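Local coordinates for TRAP-T family transporter, DctP (Periplasmic binding) subunit (Sulfitobacter sp. NAS-14.1, PDB 4PF8), which binds beta-D-galacturonate as the periplasmic solute-binding subunit of a TRAP transporter and probably delivers it to the membrane subunits, at residues T99-V107 / F296-Y307; A137-A145 / G258-W269. All blocks are in the same frame, centred on the assembly; numbering follows the deposited sequence.

Contact 1 (T99-V107 / F296-Y307); sequences TNVVSLPFV and FQEAMVPVYEKY
Pro105 lies against selenomethionine Met300 where the two backbones come nearest, their CA atoms 6.7 Å apart. CG of the proline ring is 3.5 Å from SE of Met300, whose chain, bent at chi2 (-65°), crosses the ring obliquely, with CG, SE and CE all against its CB and CG. Proline suits this spot: as the second residue of the type II turn Leu104-Val107 its fixed phi (-66°) fits, and its ring offers a compact apolar surface to Met300 and, through CD, to Val303 CG1. The one direct hydrogen bond runs from Tyr304 OH to Pro105 O, a short 2.6 Å, with the hydroxyl above the carbonyl plane. It grips the turn at its second residue, while Leu104 covers one face of the tyrosine ring. Next along the turn, Phe106 takes the methylene CG of Gln297 over the centre of its ring, 3.8 Å from the centroid. This is a CH-pi contact, made by the aliphatic part of a solvent-exposed side chain.

The far end is looser and wetter. Tyr307 OH approaches CB of Asn100 at 3.5 Å without bonding to the residue directly; a water bridges the hydroxyl to Asn100 ND2, and Asn100 OD1 is held by Asn171.

Helix 172-179 packs beside the centre through Met177, which touches both Pro105 and Met300, and helix 315-322 meets Val101 and Tyr304; backbone bonds between Phe106 and His229 tie the turn to strand 223-230.

Contact 2 (A137-A145 / G258-W269); sequences ALGYYDAGA and GKNSTDLQRKLW
Gly258 opens the helical side of the contact, its CA 5.2 Å from that of Leu138. Strand 137-141 and the helix run almost parallel here (6°) with axes only 7.0 Å apart, and the lack of a side chain on Gly258 and Gly139 permits that closeness. Ser261 follows, its OG accepting a 2.9 Å bond from Tyr141 OH near the plane of the ring while donating to Gly258 O. Thr262 splits its two branches: OG1 also donates to Gly258 O and lies at the edge of the Tyr141 ring, whereas the methyl CG2 touches Tyr140 O.

The strand is an outermost one of the five-stranded mixed sheet in this two-lobed solute-binding fold, and the long helix 248-282 lies along it. Along its partnered edge, against strand 234-239, Leu138 and Gly139 form a classic beta bulge opposite Leu236.

Gln265 comes next. Its CB sits over the face of Tyr141, chi1 (-173°) keeps CG over that face, and the bend at chi2 (-93°) turns the amide to the backbone of Asp142, where OE1 accepts from N and NE2 donates to O (both 2.9 Å). A primary amide suits this task, offering both an acceptor and a donor to a single residue. Arg266, extended from CG to NE, grips Tyr140 O side-on through NE and NH1 (2.8 Å for NH1), the oxygen lying in the guanidinium plane; the long arginine can do this and still salt-bridge Asp119 through NH2. At Trp269, the broad indole offers one face to both Asp142 CB and Ala143 CA. Asp142 OD1 meanwhile accepts from Gly144 N in an Asx turn, OD2 is held by Tyr115, and the side chain of Ala143 is about 5 Å from the bound galacturonate.

How the contacts relate
After three strands of the five-stranded sheet, the chain lays down 99-107, then reaches strand 137-141 and its continuation through Ala145. It next passes through three strands of the four-stranded sheet and the pair 165-168/184-187, and returns to the five-stranded sheet at 234-239, before segment 258-269 of helix 248-282 closes contact 2 across 112 intervening residues. Only later does 296-307 come back to the early loop and close contact 1, so the smaller loop lies wholly within the larger one. Contact 2 joins the edge of the five-stranded sheet to the long helix; contact 1 joins the loop before helix 111-118 to two helices near the C-terminal end. Their centres are 24 Å apart.

Contact 1 (T99-V107 / F296-Y307)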
loop_
_atom_site.group_PDB
_atom_site.type_symbol
_atom_site.label_atom_id
_atom_site.label_comp_id
_atom_site.label_asym_id
_atom_site.label_seq_id
_atom_site.Cartn_x
_atom_site.Cartn_y
_atom_site.Cartn_z
ATOM N N THR A 99 -2.480 8.092 9.689
ATOM C CA THR A 99 -1.775 7.201 8.788
ATOM C C THR A 99 -1.092 7.947 7.643
ATOM O O THR A 99 -0.341 7.340 6.921
ATOM C CB THR A 99 -2.669 6.090 8.194
ATOM O OG1 THR A 99 -3.685 6.668 7.363
ATOM C CG2 THR A 99 -3.287 5.270 9.304
ATOM N N ASN A 100 -1.341 9.245 7.482
ATOM C CA ASN A 100 -0.632 9.971 6.426
ATOM C C ASN A 100 0.872 9.903 6.579
ATOM O O ASN A 100 1.593 9.985 5.606
ATOM C CB ASN A 100 -1.072 11.435 6.346
ATOM C CG ASN A 100 -2.410 11.592 5.695
ATOM O OD1 ASN A 100 -2.587 11.224 4.539
ATOM N ND2 ASN A 100 -3.375 12.118 6.436
ATOM N N VAL A 101 1.349 9.741 7.810
ATOM C CA VAL A 101 2.787 9.760 8.067
ATOM C C VAL A 101 3.574 8.699 7.290
ATOM O O VAL A 101 4.734 8.911 6.971
ATOM C CB VAL A 101 3.097 9.631 9.576
ATOM C CG1 VAL A 101 2.447 10.769 10.349
ATOM C CG2 VAL A 101 2.648 8.269 10.114
ATOM N N VAL A 102 2.969 7.554 6.991
ATOM C CA VAL A 102 3.678 6.499 6.256
ATOM C C VAL A 102 3.674 6.734 4.753
ATOM O O VAL A 102 4.389 6.057 4.014
ATOM C CB VAL A 102 3.124 5.076 6.535
ATOM C CG1 VAL A 102 3.150 4.802 8.010
ATOM C CG2 VAL A 102 1.713 4.907 5.935
ATOM N N SER A 103 2.895 7.708 4.302
ATOM C CA SER A 103 2.851 8.081 2.890
ATOM C C SER A 103 3.784 9.238 2.539
ATOM O O SER A 103 3.762 9.755 1.423
ATOM C CB SER A 103 1.430 8.433 2.485
ATOM O OG SER A 103 0.664 7.256 2.413
ATOM N N LEU A 104 4.599 9.655 3.502
ATOM C CA LEU A 104 5.580 10.693 3.224
ATOM C C LEU A 104 6.749 10.067 2.478
ATOM O O LEU A 104 7.183 8.989 2.815
ATOM C CB LEU A 104 6.039 11.324 4.540
ATOM C CG LEU A 104 4.990 12.230 5.195
ATOM C CD1 LEU A 104 5.390 12.551 6.615
ATOM C CD2 LEU A 104 4.810 13.525 4.402
ATOM N N PRO A 105 7.252 10.747 1.440
ATOM C CA PRO A 105 8.305 10.134 0.638
ATOM C C PRO A 105 9.587 9.962 1.454
ATOM O O PRO A 105 9.972 10.850 2.206
ATOM C CB PRO A 105 8.526 11.129 -0.517
ATOM C CG PRO A 105 7.756 12.346 -0.182
ATOM C CD PRO A 105 6.742 12.004 0.894
ATOM N N PHE A 106 10.204 8.801 1.300
ATOM C CA PHE A 106 11.466 8.467 1.949
ATOM C C PHE A 106 11.404 8.516 3.472
ATOM O O PHE A 106 12.433 8.662 4.127
ATOM C CB PHE A 106 12.591 9.380 1.429
ATOM C CG PHE A 106 12.799 9.309 -0.056
ATOM C CD1 PHE A 106 13.381 8.203 -0.645
ATOM C CD2 PHE A 106 12.394 10.354 -0.872
ATOM C CE1 PHE A 106 13.595 8.137 -2.025
ATOM C CE2 PHE A 106 12.596 10.283 -2.230
ATOM C CZ PHE A 106 13.197 9.170 -2.806
ATOM N N VAL A 107 10.214 8.372 4.052
ATOM C CA VAL A 107 10.085 8.474 5.503
ATOM C C VAL A 107 10.732 7.262 6.190
ATOM O O VAL A 107 11.276 7.394 7.287
ATOM C CB VAL A 107 8.598 8.703 5.939
ATOM C CG1 VAL A 107 7.787 7.428 5.865
ATOM C CG2 VAL A 107 8.531 9.300 7.332
ATOM N N PHE A 296 16.301 13.288 -5.409
ATOM C CA PHE A 296 14.895 12.994 -5.195
ATOM C C PHE A 296 14.473 13.321 -3.780
ATOM O O PHE A 296 13.378 13.856 -3.573
ATOM C CB PHE A 296 14.572 11.527 -5.522
ATOM C CG PHE A 296 14.536 11.251 -6.993
ATOM C CD1 PHE A 296 13.395 11.475 -7.728
ATOM C CD2 PHE A 296 15.661 10.783 -7.639
ATOM C CE1 PHE A 296 13.384 11.239 -9.090
ATOM C CE2 PHE A 296 15.649 10.539 -8.989
ATOM C CZ PHE A 296 14.520 10.764 -9.713
ATOM N N GLN A 297 15.327 13.004 -2.812
ATOM C CA GLN A 297 15.011 13.296 -1.426
ATOM C C GLN A 297 14.858 14.803 -1.225
ATOM O O GLN A 297 13.906 15.254 -0.581
ATOM C CB GLN A 297 16.076 12.731 -0.506
ATOM C CG GLN A 297 16.053 11.216 -0.480
ATOM C CD GLN A 297 17.173 10.671 0.343
ATOM O OE1 GLN A 297 18.304 11.157 0.261
ATOM N NE2 GLN A 297 16.874 9.681 1.159
ATOM N N GLU A 298 15.779 15.579 -1.784
ATOM C CA GLU A 298 15.718 17.036 -1.644
ATOM C C GLU A 298 14.467 17.594 -2.303
ATOM O O GLU A 298 13.862 18.539 -1.796
ATOM C CB GLU A 298 16.962 17.688 -2.252
ATOM C CG GLU A 298 18.253 17.466 -1.472
ATOM C CD GLU A 298 19.410 18.303 -2.003
ATOM O OE1 GLU A 298 19.170 19.178 -2.868
ATOM O OE2 GLU A 298 20.559 18.089 -1.551
ATOM N N ALA A 299 14.077 17.004 -3.428
ATOM C CA ALA A 299 12.917 17.471 -4.169
ATOM C C ALA A 299 11.644 17.292 -3.362
ATOM O O ALA A 299 10.673 18.001 -3.613
ATOM C CB ALA A 299 12.793 16.736 -5.481
HETATM N N MSE A 300 11.665 16.376 -2.392
HETATM C CA MSE A 300 10.495 16.099 -1.547
HETATM C C MSE A 300 10.376 16.901 -0.283
HETATM O O MSE A 300 9.401 16.721 0.442
HETATM C CB MSE A 300 10.492 14.642 -1.101
HETATM C CG MSE A 300 10.456 13.686 -2.214
HETATM SE SE MSE A 300 8.832 13.795 -3.231
HETATM C CE MSE A 300 9.272 12.071 -4.058
ATOM N N VAL A 301 11.335 17.758 0.014
ATOM C CA VAL A 301 11.236 18.554 1.228
ATOM C C VAL A 301 9.873 19.278 1.316
ATOM O O VAL A 301 9.247 19.310 2.377
ATOM C CB VAL A 301 12.410 19.541 1.347
ATOM C CG1 VAL A 301 12.118 20.623 2.389
ATOM C CG2 VAL A 301 13.696 18.788 1.672
ATOM N N PRO A 302 9.386 19.836 0.195
ATOM C CA PRO A 302 8.143 20.616 0.299
ATOM C C PRO A 302 6.908 19.809 0.715
ATOM O O PRO A 302 5.992 20.353 1.329
ATOM C CB PRO A 302 7.973 21.195 -1.111
ATOM C CG PRO A 302 9.345 21.241 -1.675
ATOM C CD PRO A 302 10.075 20.053 -1.088
ATOM N N VAL A 303 6.899 18.518 0.410
ATOM C CA VAL A 303 5.796 17.650 0.796
ATOM C C VAL A 303 5.722 17.578 2.317
ATOM O O VAL A 303 4.639 17.603 2.882
ATOM C CB VAL A 303 5.980 16.238 0.219
ATOM C CG1 VAL A 303 4.886 15.341 0.684
ATOM C CG2 VAL A 303 6.027 16.300 -1.307
ATOM N N TYR A 304 6.875 17.442 2.965
ATOM C CA TYR A 304 6.937 17.437 4.433
ATOM C C TYR A 304 6.522 18.785 4.996
ATOM O O TYR A 304 5.729 18.869 5.941
ATOM C CB TYR A 304 8.359 17.124 4.900
ATOM C CG TYR A 304 8.719 15.644 4.854
ATOM C CD1 TYR A 304 9.121 15.046 3.672
ATOM C CD2 TYR A 304 8.673 14.863 5.997
ATOM C CE1 TYR A 304 9.451 13.696 3.619
ATOM C CE2 TYR A 304 9.004 13.517 5.955
ATOM C CZ TYR A 304 9.406 12.944 4.769
ATOM O OH TYR A 304 9.734 11.597 4.737
ATOM N N GLU A 305 7.061 19.851 4.416
ATOM C CA GLU A 305 6.749 21.189 4.900
ATOM C C GLU A 305 5.250 21.439 4.824
ATOM O O GLU A 305 4.664 21.979 5.752
ATOM C CB GLU A 305 7.505 22.249 4.098
ATOM C CG GLU A 305 9.013 22.120 4.185
ATOM C CD GLU A 305 9.567 22.545 5.528
ATOM O OE1 GLU A 305 8.770 22.951 6.402
ATOM O OE2 GLU A 305 10.805 22.477 5.704
ATOM N N LYS A 306 4.637 21.026 3.725
ATOM C CA LYS A 306 3.218 21.252 3.510
ATOM C C LYS A 306 2.379 20.443 4.486
ATOM O O LYS A 306 1.464 20.954 5.110
ATOM C CB LYS A 306 2.817 20.846 2.102
ATOM C CG LYS A 306 1.398 21.307 1.751
ATOM C CD LYS A 306 0.874 20.616 0.523
ATOM C CE LYS A 306 1.876 20.631 -0.600
ATOM N NZ LYS A 306 1.276 19.994 -1.783
ATOM N N TYR A 307 2.694 19.164 4.583
ATOM C CA TYR A 307 1.936 18.298 5.470
ATOM C C TYR A 307 1.935 18.858 6.886
ATOM O O TYR A 307 0.882 18.968 7.547
ATOM C CB TYR A 307 2.504 16.872 5.443
ATOM C CG TYR A 307 1.708 15.986 6.360
ATOM C CD1 TYR A 307 0.365 15.736 6.104
ATOM C CD2 TYR A 307 2.274 15.460 7.500
ATOM C CE1 TYR A 307 -0.393 14.961 6.964
ATOM C CE2 TYR A 307 1.517 14.672 8.381
ATOM C CZ TYR A 307 0.191 14.429 8.098
ATOM O OH TYR A 307 -0.563 13.658 8.971
HETATM O O HOH W 1 -3.002 14.158 8.987
#

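Contact 2 (A137-A145 / G258-W269)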
loop_
_atom_site.group_PDB
_atom_site.type_symbol
_atom_site.label_atom_id
_atom_site.label_comp_id
_atom_site.label_asym_id
_atom_site.label_seq_id
_atom_site.Cartn_x
_atom_site.Cartn_y
_atom_site.Cartn_z
ATOM N N ALA A 137 -6.576 -3.431 13.499
ATOM C CA ALA A 137 -5.383 -3.884 12.784
ATOM C C ALA A 137 -4.917 -5.247 13.300
ATOM O O ALA A 137 -4.782 -5.454 14.518
ATOM C CB ALA A 137 -4.261 -2.857 12.949
ATOM N N LEU A 138 -4.720 -6.198 12.397
ATOM C CA LEU A 138 -4.278 -7.536 12.790
ATOM C C LEU A 138 -2.838 -7.832 12.392
ATOM O O LEU A 138 -2.215 -8.762 12.904
ATOM C CB LEU A 138 -5.180 -8.596 12.178
ATOM C CG LEU A 138 -6.658 -8.496 12.566
ATOM C CD1 LEU A 138 -7.452 -9.534 11.800
ATOM C CD2 LEU A 138 -6.854 -8.670 14.067
ATOM N N GLY A 139 -2.301 -7.042 11.479
ATOM C CA GLY A 139 -0.934 -7.219 11.057
ATOM C C GLY A 139 -0.615 -6.308 9.905
ATOM O O GLY A 139 -1.507 -5.834 9.212
ATOM N N TYR A 140 0.668 -6.031 9.729
ATOM C CA TYR A 140 1.138 -5.186 8.634
ATOM C C TYR A 140 1.861 -5.996 7.558
ATOM O O TYR A 140 2.942 -6.571 7.769
ATOM C CB TYR A 140 2.009 -4.029 9.183
ATOM C CG TYR A 140 1.241 -3.116 10.108
ATOM C CD1 TYR A 140 0.195 -2.326 9.619
ATOM C CD2 TYR A 140 1.546 -3.042 11.468
ATOM C CE1 TYR A 140 -0.539 -1.518 10.458
ATOM C CE2 TYR A 140 0.819 -2.213 12.317
ATOM C CZ TYR A 140 -0.228 -1.455 11.796
ATOM O OH TYR A 140 -0.964 -0.630 12.629
ATOM N N TYR A 141 1.216 -6.064 6.405
ATOM C CA TYR A 141 1.726 -6.764 5.227
ATOM C C TYR A 141 2.729 -5.888 4.481
ATOM O O TYR A 141 2.661 -4.662 4.520
ATOM C CB TYR A 141 0.573 -7.127 4.281
ATOM C CG TYR A 141 -0.289 -8.348 4.631
ATOM C CD1 TYR A 141 -0.358 -8.863 5.915
ATOM C CD2 TYR A 141 -1.048 -8.964 3.650
ATOM C CE1 TYR A 141 -1.170 -9.982 6.197
ATOM C CE2 TYR A 141 -1.837 -10.063 3.916
ATOM C CZ TYR A 141 -1.901 -10.568 5.179
ATOM O OH TYR A 141 -2.706 -11.659 5.423
ATOM N N ASP A 142 3.673 -6.543 3.820
ATOM C CA ASP A 142 4.733 -5.898 3.048
ATOM C C ASP A 142 4.235 -5.529 1.659
ATOM O O ASP A 142 3.586 -6.328 0.994
ATOM C CB ASP A 142 5.877 -6.913 2.929
ATOM C CG ASP A 142 7.216 -6.310 2.515
ATOM O OD1 ASP A 142 7.293 -5.160 2.024
ATOM O OD2 ASP A 142 8.226 -7.056 2.687
ATOM N N ALA A 143 4.537 -4.315 1.226
ATOM C CA ALA A 143 4.292 -3.910 -0.152
ATOM C C ALA A 143 5.554 -3.295 -0.755
ATOM O O ALA A 143 5.492 -2.518 -1.715
ATOM C CB ALA A 143 3.131 -2.951 -0.247
ATOM N N GLY A 144 6.695 -3.675 -0.201
ATOM C CA GLY A 144 7.955 -3.235 -0.759
ATOM C C GLY A 144 8.023 -1.735 -0.904
ATOM O O GLY A 144 7.496 -1.011 -0.092
ATOM N N ALA A 145 8.751 -1.278 -1.928
ATOM C CA ALA A 145 8.920 0.155 -2.203
ATOM C C ALA A 145 8.356 0.462 -3.577
ATOM O O ALA A 145 8.403 -0.369 -4.467
ATOM C CB ALA A 145 10.397 0.539 -2.168
ATOM N N GLY A 258 -4.241 -13.738 12.224
ATOM C CA GLY A 258 -3.753 -12.528 11.566
ATOM C C GLY A 258 -2.243 -12.469 11.598
ATOM O O GLY A 258 -1.601 -12.183 10.580
ATOM N N LYS A 259 -1.672 -12.767 12.759
ATOM C CA LYS A 259 -0.216 -12.758 12.909
ATOM C C LYS A 259 0.428 -13.825 12.038
ATOM O O LYS A 259 1.413 -13.557 11.336
ATOM C CB LYS A 259 0.167 -12.964 14.374
ATOM C CG LYS A 259 1.636 -12.721 14.663
ATOM C CD LYS A 259 2.380 -14.017 14.850
ATOM C CE LYS A 259 3.788 -13.759 15.402
ATOM N NZ LYS A 259 4.547 -12.826 14.546
ATOM N N ASN A 260 -0.116 -15.035 12.050
ATOM C CA ASN A 260 0.427 -16.100 11.217
ATOM C C ASN A 260 0.361 -15.736 9.733
ATOM O O ASN A 260 1.286 -16.017 8.975
ATOM C CB ASN A 260 -0.306 -17.427 11.480
ATOM C CG ASN A 260 0.018 -18.010 12.835
ATOM O OD1 ASN A 260 1.080 -17.761 13.396
ATOM N ND2 ASN A 260 -0.900 -18.803 13.361
ATOM N N SER A 261 -0.731 -15.091 9.321
ATOM C CA SER A 261 -0.912 -14.766 7.904
ATOM C C SER A 261 0.032 -13.648 7.477
ATOM O O SER A 261 0.434 -13.593 6.325
ATOM C CB SER A 261 -2.364 -14.399 7.621
ATOM O OG SER A 261 -2.632 -13.070 7.944
ATOM N N THR A 262 0.386 -12.782 8.421
ATOM C CA THR A 262 1.348 -11.705 8.156
ATOM C C THR A 262 2.743 -12.293 7.974
ATOM O O THR A 262 3.487 -11.903 7.062
ATOM C CB THR A 262 1.342 -10.670 9.294
ATOM O OG1 THR A 262 0.036 -10.101 9.415
ATOM C CG2 THR A 262 2.330 -9.547 9.036
ATOM N N ASP A 263 3.097 -13.252 8.810
ATOM C CA ASP A 263 4.378 -13.943 8.655
ATOM C C ASP A 263 4.454 -14.614 7.285
ATOM O O ASP A 263 5.482 -14.531 6.587
ATOM C CB ASP A 263 4.581 -14.994 9.739
ATOM C CG ASP A 263 4.861 -14.394 11.095
ATOM O OD1 ASP A 263 5.258 -13.212 11.160
ATOM O OD2 ASP A 263 4.707 -15.128 12.098
ATOM N N LEU A 264 3.362 -15.268 6.893
ATOM C CA LEU A 264 3.302 -15.946 5.604
ATOM C C LEU A 264 3.404 -14.934 4.466
ATOM O O LEU A 264 4.214 -15.106 3.551
ATOM C CB LEU A 264 2.009 -16.762 5.465
ATOM C CG LEU A 264 1.757 -17.329 4.067
ATOM C CD1 LEU A 264 2.810 -18.361 3.723
ATOM C CD2 LEU A 264 0.373 -17.924 3.970
ATOM N N GLN A 265 2.611 -13.865 4.519
ATOM C CA GLN A 265 2.612 -12.910 3.424
ATOM C C GLN A 265 3.985 -12.307 3.228
ATOM O O GLN A 265 4.403 -12.090 2.092
ATOM C CB GLN A 265 1.596 -11.799 3.641
ATOM C CG GLN A 265 1.473 -10.901 2.419
ATOM C CD GLN A 265 2.375 -9.676 2.439
ATOM O OE1 GLN A 265 3.061 -9.396 3.418
ATOM N NE2 GLN A 265 2.364 -8.928 1.340
ATOM N N ARG A 266 4.665 -11.996 4.323
ATOM C CA ARG A 266 5.977 -11.356 4.220
ATOM C C ARG A 266 6.980 -12.299 3.561
ATOM O O ARG A 266 7.840 -11.858 2.767
ATOM C CB ARG A 266 6.459 -10.902 5.595
ATOM C CG ARG A 266 5.679 -9.713 6.127
ATOM C CD ARG A 266 6.122 -9.377 7.531
ATOM N NE ARG A 266 5.452 -8.192 8.054
ATOM C CZ ARG A 266 5.754 -7.623 9.205
ATOM N NH1 ARG A 266 5.080 -6.555 9.600
ATOM N NH2 ARG A 266 6.725 -8.122 9.991
ATOM N N LYS A 267 6.862 -13.589 3.855
ATOM C CA LYS A 267 7.748 -14.582 3.254
ATOM C C LYS A 267 7.442 -14.683 1.754
ATOM O O LYS A 267 8.355 -14.674 0.926
ATOM C CB LYS A 267 7.619 -15.938 3.975
ATOM C CG LYS A 267 7.935 -17.175 3.141
ATOM C CD LYS A 267 7.412 -18.445 3.836
ATOM C CE LYS A 267 7.368 -19.646 2.887
ATOM N NZ LYS A 267 5.979 -19.918 2.368
ATOM N N LEU A 268 6.163 -14.710 1.408
ATOM C CA LEU A 268 5.767 -14.797 0.013
ATOM C C LEU A 268 6.178 -13.541 -0.731
ATOM O O LEU A 268 6.548 -13.603 -1.912
ATOM C CB LEU A 268 4.263 -14.987 -0.115
ATOM C CG LEU A 268 3.715 -16.318 0.413
ATOM C CD1 LEU A 268 2.206 -16.365 0.308
ATOM C CD2 LEU A 268 4.326 -17.509 -0.305
ATOM N N TRP A 269 6.089 -12.397 -0.063
ATOM C CA TRP A 269 6.447 -11.121 -0.702
ATOM C C TRP A 269 7.892 -11.116 -1.212
ATOM O O TRP A 269 8.142 -10.757 -2.357
ATOM C CB TRP A 269 6.230 -9.937 0.243
ATOM C CG TRP A 269 6.518 -8.679 -0.487
ATOM C CD1 TRP A 269 7.674 -7.966 -0.463
ATOM C CD2 TRP A 269 5.666 -8.045 -1.428
ATOM N NE1 TRP A 269 7.589 -6.899 -1.333
ATOM C CE2 TRP A 269 6.350 -6.912 -1.913
ATOM C CE3 TRP A 269 4.380 -8.311 -1.884
ATOM C CZ2 TRP A 269 5.804 -6.064 -2.862
ATOM C CZ3 TRP A 269 3.816 -7.439 -2.796
ATOM C CH2 TRP A 269 4.538 -6.347 -3.291
#